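Local coordinates for protein NDP-N-acetyl-D-galactosaminuronic acid dehydrogenase (Methanosarcina mazei Go1, PDB 3G79) that probably oxidises UDP-N-acetyl-alpha-D-mannosamine to UDP-N-acetyl-alpha-D-mannosaminouronate, reducing two molecules of NAD+ in the process, at residues T268-L273 with R280-P285; A357-A362 with D406-V411. All blocks are in the same frame, centred on the assembly; numbering follows the deposited sequence.

Contact 1: T268-L273 with R280-P285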
loop_
_atom_site.group_PDB
_atom_site.type_symbol
_atom_site.label_atom_id
_atom_site.label_comp_id
_atom_site.label_asym_id
_atom_site.label_seq_id
_atom_site.Cartn_x
_atom_site.Cartn_y
_atom_site.Cartn_z
ATOM N N THR A 268 -12.516 6.181 4.516
ATOM C CA THR A 268 -12.202 7.050 5.672
ATOM C C THR A 268 -11.989 6.251 6.977
ATOM O O THR A 268 -11.020 6.496 7.708
ATOM C CB THR A 268 -13.035 8.394 5.807
ATOM O OG1 THR A 268 -13.512 8.585 7.151
ATOM C CG2 THR A 268 -14.162 8.493 4.857
ATOM N N GLY A 269 -12.835 5.259 7.228
ATOM C CA GLY A 269 -12.572 4.305 8.299
ATOM C C GLY A 269 -11.157 3.757 8.256
ATOM O O GLY A 269 -10.400 3.967 9.205
ATOM N N VAL A 270 -10.777 3.100 7.149
ATOM C CA VAL A 270 -9.432 2.528 7.016
ATOM C C VAL A 270 -8.319 3.564 7.266
ATOM O O VAL A 270 -7.338 3.319 7.982
ATOM C CB VAL A 270 -9.188 1.950 5.601
ATOM C CG1 VAL A 270 -7.732 1.671 5.393
ATOM C CG2 VAL A 270 -9.949 0.680 5.362
ATOM N N ASP A 271 -8.482 4.723 6.644
ATOM C CA ASP A 271 -7.505 5.782 6.634
ATOM C C ASP A 271 -7.312 6.405 8.007
ATOM O O ASP A 271 -6.412 7.220 8.198
ATOM C CB ASP A 271 -7.952 6.808 5.597
ATOM C CG ASP A 271 -7.031 7.981 5.500
ATOM O OD1 ASP A 271 -5.954 7.811 4.900
ATOM O OD2 ASP A 271 -7.396 9.071 6.008
ATOM N N SER A 272 -8.123 6.007 8.976
ATOM C CA SER A 272 -7.967 6.537 10.333
ATOM C C SER A 272 -6.868 5.833 11.100
ATOM O O SER A 272 -6.691 6.080 12.300
ATOM C CB SER A 272 -9.252 6.415 11.134
ATOM O OG SER A 272 -9.299 5.175 11.804
ATOM N N LEU A 273 -6.167 4.919 10.439
ATOM C CA LEU A 273 -4.970 4.313 11.012
ATOM C C LEU A 273 -3.731 5.070 10.529
ATOM O O LEU A 273 -3.408 5.075 9.323
ATOM C CB LEU A 273 -4.899 2.844 10.631
ATOM C CG LEU A 273 -5.899 2.033 11.438
ATOM C CD1 LEU A 273 -6.529 0.933 10.593
ATOM C CD2 LEU A 273 -5.160 1.478 12.645
ATOM N N ARG A 280 -2.205 2.549 5.890
ATOM C CA ARG A 280 -2.481 1.751 4.717
ATOM C C ARG A 280 -2.379 2.627 3.486
ATOM O O ARG A 280 -2.466 2.145 2.371
ATOM C CB ARG A 280 -3.858 1.104 4.828
ATOM C CG ARG A 280 -3.785 -0.294 5.411
ATOM C CD ARG A 280 -4.459 -0.459 6.766
ATOM N NE ARG A 280 -3.529 -0.262 7.844
ATOM C CZ ARG A 280 -3.373 -1.061 8.908
ATOM N NH1 ARG A 280 -4.091 -2.146 9.056
ATOM N NH2 ARG A 280 -2.457 -0.751 9.824
ATOM N N ALA A 281 -2.178 3.927 3.715
ATOM C CA ALA A 281 -1.968 4.928 2.657
ATOM C C ALA A 281 -2.926 4.773 1.472
ATOM O O ALA A 281 -2.508 4.720 0.335
ATOM C CB ALA A 281 -0.519 4.917 2.201
ATOM N N VAL A 282 -4.212 4.735 1.788
ATOM C CA VAL A 282 -5.306 4.430 0.850
ATOM C C VAL A 282 -5.612 5.562 -0.139
ATOM O O VAL A 282 -6.012 6.676 0.249
ATOM C CB VAL A 282 -6.617 4.100 1.607
ATOM C CG1 VAL A 282 -7.681 3.586 0.663
ATOM C CG2 VAL A 282 -6.370 3.074 2.650
ATOM N N LEU A 283 -5.477 5.240 -1.420
ATOM C CA LEU A 283 -5.769 6.192 -2.478
ATOM C C LEU A 283 -7.280 6.242 -2.779
ATOM O O LEU A 283 -8.119 5.902 -1.929
ATOM C CB LEU A 283 -4.941 5.834 -3.725
ATOM C CG LEU A 283 -3.401 5.820 -3.496
ATOM C CD1 LEU A 283 -2.579 5.369 -4.710
ATOM C CD2 LEU A 283 -2.907 7.207 -3.008
ATOM N N TRP A 284 -7.601 6.641 -3.994
ATOM C CA TRP A 284 -8.961 6.958 -4.410
ATOM C C TRP A 284 -9.261 6.103 -5.625
ATOM O O TRP A 284 -8.394 5.912 -6.481
ATOM C CB TRP A 284 -9.065 8.427 -4.782
ATOM C CG TRP A 284 -8.754 9.346 -3.629
ATOM C CD1 TRP A 284 -7.513 9.853 -3.275
ATOM C CD2 TRP A 284 -9.680 9.861 -2.671
ATOM N NE1 TRP A 284 -7.627 10.676 -2.166
ATOM C CE2 TRP A 284 -8.942 10.697 -1.774
ATOM C CE3 TRP A 284 -11.058 9.737 -2.501
ATOM C CZ2 TRP A 284 -9.550 11.387 -0.719
ATOM C CZ3 TRP A 284 -11.660 10.414 -1.460
ATOM C CH2 TRP A 284 -10.907 11.238 -0.578
ATOM N N PRO A 285 -10.454 5.511 -5.657
ATOM C CA PRO A 285 -10.869 4.620 -6.766
ATOM C C PRO A 285 -11.390 5.486 -7.934
ATOM O O PRO A 285 -11.642 6.684 -7.715
ATOM C CB PRO A 285 -11.998 3.775 -6.123
ATOM C CG PRO A 285 -12.607 4.729 -5.063
ATOM C CD PRO A 285 -11.466 5.614 -4.587
#
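The carbonyl oxygen of Gly269, one residue before the Val270 that meets Arg280 and Val282, is gripped by two donors of one residue. Ser272 N lies 3.1 Å from Gly269 O, and Ser272 OG, bonded to the same oxygen, sits in the carbonyl plane at a C=O...donor angle of 160°. With Leu273 N also bonded three residues back, to Val270 O, the chain turns tightly here and presents Val270 and Leu273 to the segment 280-285. Val270 carries its CG1 branch opposite the backbone N (chi1 167°), which brings Val270 CG1 to 3.4 Å from Val282 CG2; it also rests 4.0 Å from Arg280 CB, and both side chains cross it nearly at right angles. Beyond, the arginine bends at chi2 and chi3, and Leu273 CD1 sits over the centre of one face of its guanidinium, 4.1 Å from Arg280 CZ. Rotation of that group is fixed by hydrogen bonds from NH2 to Ile278 O and from NH1 to Glu238 O of the second subunit. In this family's central domain, helix 263-271 thus packs on its own following loop, held again by Arg267 to Val282 O and Leu283 O, while Val282 also packs on Ile249 of helix 228-258.

Contact 2: A357-A362 with D406-V411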
loop_
_atom_site.group_PDB
_atom_site.type_symbol
_atom_site.label_atom_id
_atom_site.label_comp_id
_atom_site.label_asym_id
_atom_site.label_seq_id
_atom_site.Cartn_x
_atom_site.Cartn_y
_atom_site.Cartn_z
ATOM N N ALA A 357 -22.673 11.974 -23.135
ATOM C CA ALA A 357 -21.756 13.117 -22.947
ATOM C C ALA A 357 -20.670 12.696 -21.985
ATOM O O ALA A 357 -20.924 12.447 -20.780
ATOM C CB ALA A 357 -22.490 14.372 -22.417
ATOM N N MET A 358 -19.479 12.554 -22.559
ATOM C CA MET A 358 -18.245 12.345 -21.837
ATOM C C MET A 358 -17.729 13.664 -21.280
ATOM O O MET A 358 -17.248 14.545 -22.017
ATOM C CB MET A 358 -17.214 11.729 -22.772
ATOM C CG MET A 358 -17.644 10.323 -23.232
ATOM S SD MET A 358 -16.346 9.289 -23.833
ATOM C CE MET A 358 -17.253 8.175 -24.777
ATOM N N LEU A 359 -17.834 13.804 -19.967
ATOM C CA LEU A 359 -17.256 14.945 -19.282
ATOM C C LEU A 359 -15.877 14.577 -18.822
ATOM O O LEU A 359 -15.706 13.954 -17.785
ATOM C CB LEU A 359 -18.113 15.303 -18.083
ATOM C CG LEU A 359 -19.254 16.293 -18.322
ATOM C CD1 LEU A 359 -20.084 15.948 -19.537
ATOM C CD2 LEU A 359 -20.087 16.334 -17.046
ATOM N N GLY A 360 -14.870 14.910 -19.607
ATOM C CA GLY A 360 -13.518 14.589 -19.170
ATOM C C GLY A 360 -12.794 13.605 -20.054
ATOM O O GLY A 360 -13.189 12.423 -20.158
ATOM N N TRP A 361 -11.735 14.106 -20.695
ATOM C CA TRP A 361 -10.876 13.310 -21.549
ATOM C C TRP A 361 -9.465 13.165 -20.964
ATOM O O TRP A 361 -8.898 12.079 -21.019
ATOM C CB TRP A 361 -10.825 13.924 -22.941
ATOM C CG TRP A 361 -10.038 13.127 -23.916
ATOM C CD1 TRP A 361 -8.800 13.400 -24.354
ATOM C CD2 TRP A 361 -10.450 11.927 -24.588
ATOM N NE1 TRP A 361 -8.405 12.469 -25.276
ATOM C CE2 TRP A 361 -9.405 11.552 -25.438
ATOM C CE3 TRP A 361 -11.613 11.159 -24.574
ATOM C CZ2 TRP A 361 -9.466 10.422 -26.244
ATOM C CZ3 TRP A 361 -11.679 10.055 -25.376
ATOM C CH2 TRP A 361 -10.618 9.694 -26.208
ATOM N N ALA A 362 -8.875 14.235 -20.415
ATOM C CA ALA A 362 -7.671 14.056 -19.591
ATOM C C ALA A 362 -8.025 13.210 -18.369
ATOM O O ALA A 362 -9.193 12.987 -18.112
ATOM C CB ALA A 362 -7.117 15.359 -19.171
ATOM N N ASP A 406 -14.661 22.325 -26.124
ATOM C CA ASP A 406 -14.602 23.323 -25.056
ATOM C C ASP A 406 -15.945 23.461 -24.310
ATOM O O ASP A 406 -15.965 23.486 -23.083
ATOM C CB ASP A 406 -14.182 24.692 -25.638
ATOM C CG ASP A 406 -14.490 24.812 -27.147
ATOM O OD1 ASP A 406 -13.851 24.079 -27.943
ATOM O OD2 ASP A 406 -15.377 25.612 -27.552
ATOM N N ASN A 407 -17.066 23.536 -25.035
ATOM C CA ASN A 407 -18.328 23.950 -24.387
ATOM C C ASN A 407 -19.277 22.830 -23.938
ATOM O O ASN A 407 -19.748 21.993 -24.721
ATOM C CB ASN A 407 -19.004 25.170 -25.089
ATOM C CG ASN A 407 -20.207 24.805 -25.949
ATOM O OD1 ASN A 407 -21.344 24.822 -25.475
ATOM N ND2 ASN A 407 -19.965 24.511 -27.224
ATOM N N LEU A 408 -19.495 22.835 -22.625
ATOM C CA LEU A 408 -20.215 21.815 -21.906
ATOM C C LEU A 408 -21.613 21.675 -22.476
ATOM O O LEU A 408 -22.070 20.562 -22.735
ATOM C CB LEU A 408 -20.282 22.199 -20.429
ATOM C CG LEU A 408 -20.042 21.136 -19.358
ATOM C CD1 LEU A 408 -20.821 21.450 -18.095
ATOM C CD2 LEU A 408 -20.364 19.767 -19.856
ATOM N N GLU A 409 -22.260 22.822 -22.687
ATOM C CA GLU A 409 -23.650 22.927 -23.142
ATOM C C GLU A 409 -23.879 22.099 -24.400
ATOM O O GLU A 409 -24.849 21.332 -24.493
ATOM C CB GLU A 409 -24.011 24.409 -23.385
ATOM C CG GLU A 409 -25.514 24.757 -23.454
ATOM C CD GLU A 409 -26.181 24.420 -24.798
ATOM O OE1 GLU A 409 -25.511 24.459 -25.855
ATOM O OE2 GLU A 409 -27.403 24.120 -24.796
ATOM N N GLU A 410 -22.989 22.239 -25.375
ATOM C CA GLU A 410 -23.270 21.569 -26.635
ATOM C C GLU A 410 -23.085 20.064 -26.450
ATOM O O GLU A 410 -23.864 19.269 -26.938
ATOM C CB GLU A 410 -22.535 22.218 -27.845
ATOM C CG GLU A 410 -21.133 21.767 -28.202
ATOM C CD GLU A 410 -20.701 22.242 -29.620
ATOM O OE1 GLU A 410 -19.850 21.560 -30.246
ATOM O OE2 GLU A 410 -21.219 23.286 -30.110
ATOM N N VAL A 411 -22.079 19.700 -25.670
ATOM C CA VAL A 411 -21.818 18.308 -25.336
ATOM C C VAL A 411 -22.958 17.678 -24.533
ATOM O O VAL A 411 -23.360 16.558 -24.806
ATOM C CB VAL A 411 -20.504 18.165 -24.601
ATOM C CG1 VAL A 411 -20.392 16.765 -24.018
ATOM C CG2 VAL A 411 -19.361 18.447 -25.556
#
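Leu359 reaches Leu408 with its outer carbons. Its CB is still 5.3 Å from Leu408 CD2, but CG, placed beside the backbone N at a chi1 of -89°, closes to 4.0 Å from Leu408 CD2. The branch Leu359 CD1 completes the approach, 3.8 Å from that same Leu408 CD2, and the two leucines cross at about a right angle. Two residues earlier, Ala357 points its CB at the helix and meets both backbone and side chain of Val411: Ala357 CB lies 3.4 Å from Val411 O and 3.6 Å from Val411 CG1. Val411 holds this branch anti to its own N (chi1 168°), which lays it over the strand. All the contacts across are apolar or van der Waals. The polar bond of note belongs to the helix start, where Asn407 is the N-cap: Glu410 N is 3.1 Å from Asn407 OD1, with an N-H...O angle of 143° and the donor above the carbonyl plane. Strand 355-359 runs inside a six-stranded parallel sheet of Rossmann-like order, in the domain thought to bind UDP, bonded to 388-392 and 417-420. Helix 408-412, on the connection from edge strand 404-405 to 417-420, covers one face and touches helix 432-439 through Leu408 and Trp434; Met358 turns to the opposite face, against helix 375-385.

The two contacts share no element of structure: contact 1 lies in the central domain and contact 2 in the domain thought to bind UDP, with centres 31 Å apart and nearest atoms about 12 Å apart. Contact 1 is local in sequence, joining a helix to the loop that follows it, whereas contact 2 brings together a strand and a helix 44 residues apart. Burial separates them too. Four of the five touching residues of 357-362 with 406-411 are buried, against two of four in 268-273 with 280-285. Contact 2 is aliphatic, within one subunit, while contact 1 adds a guanidinium, one of whose hydrogen bonds reaches the second subunit.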